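Local coordinates for MaoC family protein (Mycobacterium tuberculosis H37Rv, PDB 3KHP) that probably catalyses the reversible hydration of trans-2-enoyl thioesters to (3R)-3-hydroxyacyl thioesters, at residues Asn95-His109 with Ser151-Arg163. Residues are numbered along the deposited sequence; the frame is centred on the assembly and turned at random.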
ATOM      1  N   ASN A  95      -2.532  21.539  12.172  1.00 27.77           N
ATOM      2  CA  ASN A  95      -2.547  20.162  11.671  1.00 28.58           C
ATOM      3  C   ASN A  95      -2.503  19.119  12.805  1.00 28.88           C
ATOM      4  O   ASN A  95      -1.523  19.039  13.513  1.00 28.50           O
ATOM      5  CB  ASN A  95      -1.354  19.931  10.755  1.00 28.66           C
ATOM      6  CG  ASN A  95      -1.372  18.556  10.120  1.00 29.49           C
ATOM      7  OD1 ASN A  95      -1.893  17.636  10.695  1.00 32.74           O
ATOM      8  ND2 ASN A  95      -0.827  18.428   8.918  1.00 29.63           N
ATOM      9  N   PRO A  96      -3.554  18.298  12.965  1.00 29.90           N
ATOM     10  CA  PRO A  96      -3.496  17.331  14.077  1.00 30.56           C
ATOM     11  C   PRO A  96      -2.454  16.240  13.943  1.00 30.93           C
ATOM     12  O   PRO A  96      -2.196  15.569  14.934  1.00 32.96           O
ATOM     13  CB  PRO A  96      -4.873  16.690  14.093  1.00 30.71           C
ATOM     14  CG  PRO A  96      -5.636  17.208  12.884  1.00 31.08           C
ATOM     15  CD  PRO A  96      -4.736  18.121  12.102  1.00 30.57           C
ATOM     16  N   ALA A  97      -1.862  16.072  12.756  1.00 30.02           N
ATOM     17  CA  ALA A  97      -0.953  14.962  12.452  1.00 29.76           C
ATOM     18  C   ALA A  97       0.553  15.322  12.376  1.00 29.10           C
ATOM     19  O   ALA A  97       1.367  14.447  12.140  1.00 28.35           O
ATOM     20  CB  ALA A  97      -1.399  14.267  11.128  1.00 29.54           C
ATOM     21  N   ALA A  98       0.922  16.583  12.607  1.00 29.04           N
ATOM     22  CA  ALA A  98       2.342  16.992  12.634  1.00 28.89           C
ATOM     23  C   ALA A  98       3.002  16.535  13.931  1.00 28.63           C
ATOM     24  O   ALA A  98       3.036  17.263  14.910  1.00 28.01           O
ATOM     25  CB  ALA A  98       2.498  18.550  12.445  1.00 27.70           C
ATOM     26  N   LEU A  99       3.556  15.332  13.919  1.00 29.89           N
ATOM     27  CA  LEU A  99       3.977  14.652  15.164  1.00 30.29           C
ATOM     28  C   LEU A  99       5.383  14.935  15.659  1.00 29.83           C
ATOM     29  O   LEU A  99       5.736  14.529  16.743  1.00 29.49           O
ATOM     30  CB  LEU A  99       3.794  13.148  15.009  1.00 30.88           C
ATOM     31  CG  LEU A  99       2.339  12.698  15.031  1.00 32.60           C
ATOM     32  CD1 LEU A  99       2.227  11.299  14.485  1.00 31.97           C
ATOM     33  CD2 LEU A  99       1.762  12.775  16.461  1.00 34.01           C
ATOM     34  N   LEU A 100       6.193  15.642  14.886  1.00 30.36           N
ATOM     35  CA  LEU A 100       7.564  15.942  15.301  1.00 29.90           C
ATOM     36  C   LEU A 100       7.678  16.646  16.652  1.00 28.82           C
ATOM     37  O   LEU A 100       7.006  17.618  16.916  1.00 27.56           O
ATOM     38  CB  LEU A 100       8.261  16.763  14.224  1.00 30.85           C
ATOM     39  CG  LEU A 100       9.795  16.810  14.387  1.00 32.53           C
ATOM     40  CD1 LEU A 100      10.409  15.392  14.468  1.00 31.10           C
ATOM     41  CD2 LEU A 100      10.431  17.640  13.238  1.00 33.60           C
ATOM     42  N   HIS A 101       8.542  16.112  17.515  1.00 28.63           N
ATOM     43  CA  HIS A 101       8.678  16.519  18.926  1.00 27.88           C
ATOM     44  C   HIS A 101       7.495  16.068  19.766  1.00 26.05           C
ATOM     45  O   HIS A 101       7.556  16.109  20.991  1.00 25.46           O
ATOM     46  CB  HIS A 101       8.895  18.031  19.059  1.00 28.61           C
ATOM     47  CG  HIS A 101       9.923  18.557  18.113  1.00 31.64           C
ATOM     48  ND1 HIS A 101      11.272  18.376  18.321  1.00 35.16           N
ATOM     49  CD2 HIS A 101       9.804  19.204  16.927  1.00 33.40           C
ATOM     50  CE1 HIS A 101      11.944  18.914  17.316  1.00 35.27           C
ATOM     51  NE2 HIS A 101      11.078  19.417  16.456  1.00 36.02           N
ATOM     52  N   GLY A 102       6.442  15.622  19.100  1.00 23.99           N
ATOM     53  CA  GLY A 102       5.258  15.119  19.760  1.00 24.01           C
ATOM     54  C   GLY A 102       5.388  13.648  20.090  1.00 22.76           C
ATOM     55  O   GLY A 102       6.464  13.081  19.970  1.00 22.08           O
ATOM     56  N   SER A 103       4.282  13.054  20.520  1.00 21.93           N
ATOM     57  CA  SER A 103       4.233  11.661  20.931  1.00 21.12           C
ATOM     58  C   SER A 103       2.978  10.991  20.478  1.00 19.76           C
ATOM     59  O   SER A 103       1.998  11.652  20.248  1.00 18.35           O
ATOM     60  CB  SER A 103       4.303  11.554  22.439  1.00 20.64           C
ATOM     61  OG  SER A 103       5.594  11.871  22.830  1.00 22.30           O
ATOM     62  N   GLN A 104       3.035   9.664  20.352  1.00 19.67           N
ATOM     63  CA  GLN A 104       1.851   8.841  20.067  1.00 19.43           C
ATOM     64  C   GLN A 104       1.795   7.626  20.987  1.00 19.24           C
ATOM     65  O   GLN A 104       2.778   6.923  21.164  1.00 19.11           O
ATOM     66  CB  GLN A 104       1.873   8.352  18.621  1.00 19.82           C
ATOM     67  CG  GLN A 104       0.666   7.503  18.215  1.00 19.11           C
ATOM     68  CD  GLN A 104      -0.583   8.342  18.134  1.00 20.02           C
ATOM     69  OE1 GLN A 104      -0.549   9.463  17.573  1.00 19.04           O
ATOM     70  NE2 GLN A 104      -1.704   7.823  18.686  1.00 16.14           N
ATOM     71  N   GLY A 105       0.628   7.370  21.553  1.00 19.22           N
ATOM     72  CA  GLY A 105       0.408   6.207  22.390  1.00 18.90           C
ATOM     73  C   GLY A 105      -0.802   5.466  21.875  1.00 19.31           C
ATOM     74  O   GLY A 105      -1.724   6.073  21.287  1.00 18.95           O
ATOM     75  N   ILE A 106      -0.786   4.147  22.032  1.00 19.42           N
ATOM     76  CA  ILE A 106      -1.955   3.374  21.743  1.00 20.21           C
ATOM     77  C   ILE A 106      -2.152   2.405  22.901  1.00 21.25           C
ATOM     78  O   ILE A 106      -1.218   2.041  23.548  1.00 21.57           O
ATOM     79  CB  ILE A 106      -1.862   2.622  20.406  1.00 20.31           C
ATOM     80  CG1 ILE A 106      -0.809   1.525  20.488  1.00 20.63           C
ATOM     81  CG2 ILE A 106      -1.587   3.564  19.222  1.00 18.82           C
ATOM     82  CD1 ILE A 106      -0.743   0.700  19.271  1.00 19.76           C
ATOM     83  N   ARG A 107      -3.375   2.001  23.168  1.00 22.56           N
ATOM     84  CA  ARG A 107      -3.614   0.944  24.147  1.00 23.98           C
ATOM     85  C   ARG A 107      -4.705   0.054  23.594  1.00 23.67           C
ATOM     86  O   ARG A 107      -5.731   0.560  23.148  1.00 23.53           O
ATOM     87  CB  ARG A 107      -3.996   1.556  25.511  1.00 24.37           C
ATOM     88  CG  ARG A 107      -4.336   0.561  26.585  1.00 26.99           C
ATOM     89  CD  ARG A 107      -4.406   1.197  28.008  1.00 29.72           C
ATOM     90  NE  ARG A 107      -3.142   1.819  28.367  1.00 30.87           N
ATOM     91  CZ  ARG A 107      -2.155   1.222  29.021  1.00 33.30           C
ATOM     92  NH1 ARG A 107      -2.269  -0.039  29.430  1.00 36.15           N
ATOM     93  NH2 ARG A 107      -1.036   1.889  29.272  1.00 32.45           N
ATOM     94  N   LEU A 108      -4.484  -1.257  23.603  1.00 23.91           N
ATOM     95  CA  LEU A 108      -5.477  -2.199  23.072  1.00 24.51           C
ATOM     96  C   LEU A 108      -6.076  -3.026  24.208  1.00 25.08           C
ATOM     97  O   LEU A 108      -5.406  -3.364  25.165  1.00 23.88           O
ATOM     98  CB  LEU A 108      -4.853  -3.111  22.011  1.00 24.58           C
ATOM     99  CG  LEU A 108      -4.651  -2.568  20.572  1.00 25.49           C
ATOM    100  CD1 LEU A 108      -5.957  -2.164  19.856  1.00 22.88           C
ATOM    101  CD2 LEU A 108      -3.680  -1.417  20.615  1.00 25.52           C
ATOM    102  N   HIS A 109      -7.365  -3.321  24.086  1.00 26.67           N
ATOM    103  CA  HIS A 109      -8.109  -4.098  25.071  1.00 27.48           C
ATOM    104  C   HIS A 109      -8.630  -5.384  24.499  1.00 28.29           C
ATOM    105  O   HIS A 109      -9.131  -6.238  25.236  1.00 29.35           O
ATOM    106  CB  HIS A 109      -9.261  -3.257  25.572  1.00 27.23           C
ATOM    107  CG  HIS A 109      -8.792  -2.021  26.241  1.00 28.19           C
ATOM    108  ND1 HIS A 109      -8.287  -2.026  27.521  1.00 29.33           N
ATOM    109  CD2 HIS A 109      -8.622  -0.764  25.770  1.00 29.29           C
ATOM    110  CE1 HIS A 109      -7.883  -0.809  27.833  1.00 29.48           C
ATOM    111  NE2 HIS A 109      -8.082  -0.021  26.790  1.00 30.24           N
ATOM    112  N   SER A 151     -18.373  -2.207  23.838  1.00 30.79           N
ATOM    113  CA  SER A 151     -17.175  -2.546  24.581  1.00 30.51           C
ATOM    114  C   SER A 151     -15.867  -1.908  24.031  1.00 28.94           C
ATOM    115  O   SER A 151     -15.664  -1.785  22.823  1.00 28.73           O
ATOM    116  CB  SER A 151     -17.022  -4.074  24.620  1.00 31.19           C
ATOM    117  OG  SER A 151     -15.822  -4.436  25.280  1.00 33.85           O
ATOM    118  N   LEU A 152     -14.959  -1.557  24.921  1.00 27.61           N
ATOM    119  CA  LEU A 152     -13.828  -0.704  24.544  1.00 27.00           C
ATOM    120  C   LEU A 152     -12.744  -1.566  23.876  1.00 26.34           C
ATOM    121  O   LEU A 152     -12.247  -2.514  24.471  1.00 26.28           O
ATOM    122  CB  LEU A 152     -13.297   0.050  25.767  1.00 26.23           C
ATOM    123  CG  LEU A 152     -12.040   0.890  25.545  1.00 26.40           C
ATOM    124  CD1 LEU A 152     -12.293   2.124  24.686  1.00 24.19           C
ATOM    125  CD2 LEU A 152     -11.450   1.268  26.838  1.00 24.11           C
ATOM    126  N   VAL A 153     -12.397  -1.247  22.637  1.00 25.44           N
ATOM    127  CA  VAL A 153     -11.413  -2.023  21.896  1.00 24.56           C
ATOM    128  C   VAL A 153     -10.035  -1.387  21.913  1.00 24.06           C
ATOM    129  O   VAL A 153      -9.071  -2.033  22.279  1.00 23.49           O
ATOM    130  CB  VAL A 153     -11.884  -2.221  20.455  1.00 24.98           C
ATOM    131  CG1 VAL A 153     -10.762  -2.751  19.607  1.00 22.75           C
ATOM    132  CG2 VAL A 153     -13.109  -3.148  20.445  1.00 23.14           C
ATOM    133  N   ALA A 154      -9.961  -0.105  21.544  1.00 24.48           N
ATOM    134  CA  ALA A 154      -8.684   0.647  21.459  1.00 23.85           C
ATOM    135  C   ALA A 154      -8.747   2.089  22.029  1.00 23.65           C
ATOM    136  O   ALA A 154      -9.789   2.749  22.025  1.00 22.95           O
ATOM    137  CB  ALA A 154      -8.214   0.699  20.016  1.00 22.88           C
ATOM    138  N   GLU A 155      -7.606   2.562  22.512  1.00 23.81           N
ATOM    139  CA  GLU A 155      -7.449   3.940  22.915  1.00 24.63           C
ATOM    140  C   GLU A 155      -6.206   4.519  22.228  1.00 24.27           C
ATOM    141  O   GLU A 155      -5.215   3.820  22.019  1.00 23.12           O
ATOM    142  CB  GLU A 155      -7.258   4.082  24.437  1.00 25.14           C
ATOM    143  CG  GLU A 155      -8.373   3.542  25.308  1.00 28.25           C
ATOM    144  CD  GLU A 155      -8.068   3.674  26.817  1.00 31.39           C
ATOM    145  OE1 GLU A 155      -7.530   2.691  27.403  1.00 29.86           O
ATOM    146  OE2 GLU A 155      -8.363   4.765  27.392  1.00 33.68           O
ATOM    147  N   THR A 156      -6.243   5.810  21.916  1.00 23.41           N
ATOM    148  CA  THR A 156      -5.073   6.438  21.356  1.00 23.20           C
ATOM    149  C   THR A 156      -4.795   7.759  22.039  1.00 22.97           C
ATOM    150  O   THR A 156      -5.704   8.441  22.516  1.00 22.43           O
ATOM    151  CB  THR A 156      -5.228   6.625  19.835  1.00 23.37           C
ATOM    152  OG1 THR A 156      -6.433   7.343  19.545  1.00 22.55           O
ATOM    153  CG2 THR A 156      -5.315   5.287  19.149  1.00 21.68           C
ATOM    154  N   LEU A 157      -3.531   8.132  22.073  1.00 22.90           N
ATOM    155  CA  LEU A 157      -3.157   9.404  22.613  1.00 23.01           C
ATOM    156  C   LEU A 157      -2.145  10.076  21.684  1.00 22.52           C
ATOM    157  O   LEU A 157      -1.052   9.572  21.478  1.00 22.66           O
ATOM    158  CB  LEU A 157      -2.598   9.223  24.029  1.00 22.98           C
ATOM    159  CG  LEU A 157      -2.472  10.506  24.846  1.00 24.76           C
ATOM    160  CD1 LEU A 157      -3.874  10.941  25.312  1.00 25.19           C
ATOM    161  CD2 LEU A 157      -1.470  10.344  26.061  1.00 21.86           C
ATOM    162  N   THR A 158      -2.511  11.232  21.159  1.00 22.57           N
ATOM    163  CA  THR A 158      -1.644  11.995  20.294  1.00 23.09           C
ATOM    164  C   THR A 158      -1.298  13.306  20.994  1.00 23.92           C
ATOM    165  O   THR A 158      -2.178  14.100  21.317  1.00 24.15           O
ATOM    166  CB  THR A 158      -2.341  12.235  18.960  1.00 22.92           C
ATOM    167  OG1 THR A 158      -2.704  10.967  18.414  1.00 18.49           O
ATOM    168  CG2 THR A 158      -1.473  13.012  17.981  1.00 21.61           C
ATOM    169  N   THR A 159      -0.008  13.490  21.250  1.00 24.59           N
ATOM    170  CA  THR A 159       0.539  14.675  21.882  1.00 25.32           C
ATOM    171  C   THR A 159       1.239  15.527  20.824  1.00 25.85           C
ATOM    172  O   THR A 159       2.179  15.069  20.176  1.00 25.17           O
ATOM    173  CB  THR A 159       1.525  14.277  22.947  1.00 25.76           C
ATOM    174  OG1 THR A 159       0.849  13.472  23.939  1.00 27.35           O
ATOM    175  CG2 THR A 159       2.146  15.504  23.615  1.00 25.49           C
ATOM    176  N   LEU A 160       0.744  16.746  20.634  1.00 26.55           N
ATOM    177  CA  LEU A 160       1.247  17.669  19.624  1.00 27.64           C
ATOM    178  C   LEU A 160       2.035  18.818  20.245  1.00 28.35           C
ATOM    179  O   LEU A 160       1.620  19.413  21.243  1.00 28.60           O
ATOM    180  CB  LEU A 160       0.092  18.214  18.827  1.00 27.67           C
ATOM    181  CG  LEU A 160      -0.778  17.153  18.172  1.00 28.42           C
ATOM    182  CD1 LEU A 160      -2.094  17.772  17.733  1.00 28.22           C
ATOM    183  CD2 LEU A 160      -0.035  16.496  16.997  1.00 24.87           C
ATOM    184  N   VAL A 161       3.204  19.097  19.698  1.00 29.03           N
ATOM    185  CA  VAL A 161       3.973  20.240  20.152  1.00 29.47           C
ATOM    186  C   VAL A 161       3.832  21.327  19.113  1.00 29.96           C
ATOM    187  O   VAL A 161       4.162  21.125  17.923  1.00 30.15           O
ATOM    188  CB  VAL A 161       5.439  19.906  20.374  1.00 30.04           C
ATOM    189  CG1 VAL A 161       6.203  21.171  20.783  1.00 30.05           C
ATOM    190  CG2 VAL A 161       5.601  18.765  21.445  1.00 27.80           C
ATOM    191  N   LEU A 162       3.278  22.460  19.543  1.00 29.82           N
ATOM    192  CA  LEU A 162       3.120  23.625  18.656  1.00 30.20           C
ATOM    193  C   LEU A 162       4.214  24.647  19.022  1.00 30.66           C
ATOM    194  O   LEU A 162       4.068  25.441  19.971  1.00 30.75           O
ATOM    195  CB  LEU A 162       1.705  24.192  18.776  1.00 29.75           C
ATOM    196  CG  LEU A 162       0.599  23.160  18.515  1.00 27.89           C
ATOM    197  CD1 LEU A 162      -0.741  23.808  18.695  1.00 27.73           C
ATOM    198  CD2 LEU A 162       0.698  22.553  17.121  1.00 25.81           C
ATOM    199  N   ARG A 163       5.335  24.527  18.305  1.00 31.18           N
ATOM    200  CA  ARG A 163       6.569  25.267  18.565  1.00 31.51           C
ATOM    201  C   ARG A 163       6.322  26.769  18.659  1.00 31.47           C
ATOM    202  O   ARG A 163       5.801  27.376  17.721  1.00 31.15           O
ATOM    203  CB  ARG A 163       7.602  24.987  17.451  1.00 31.81           C
TER
HETATM  204  O   HOH W   1       4.133  17.449  17.620  1.00 12.78           O
HETATM  205  O   HOH W   2       2.272  19.873  15.763  1.00 30.55           O
HETATM  206  O   HOH W   3      -4.129   9.131  17.550  1.00 26.15           O
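Gln104 and Thr158 form a non-hydrogen-bonded pair of two antiparallel strands, and their side chains supply the polar link. With CG anti to the backbone N (chi1 -179°) and the chain bent at chi2, the amide of Gln104 folds back over the neighbouring strand; its OE1 accepts from Thr158 OG1 at 2.8 Å, while NE2 turns to its own strand and donates to Gly105 O at 3.1 Å, a bent bond from above the carbonyl plane and not onto a lone pair. The two bonds together hold the amide's rotation. Gly105 O also takes Leu157 N, from the opposite face of its carbonyl plane. Further along, His109 NE2 donates to Glu155 OE1 (2.8 Å), which lies almost in the ring plane, while Leu152 CD2 sits over one ring face, 3.6 Å from His109 NE2. Strands 103-108 and 152-162 are adjacent in the antiparallel sheet of a double hotdog fold; strand 103-108 bonds on its other edge to strand 254-261, of the second hotdog, so the seam between the halves lies there. The aliphatic part of Arg107 runs alongside Glu155, CD 3.5 Å from Glu155 OE1, while Arg107 NH1 makes its salt bridge with Glu307. At the far end, Leu160 CD2 presses on Pro96 O, and water 1 links Val161 N to Ala98 O and Leu100 O.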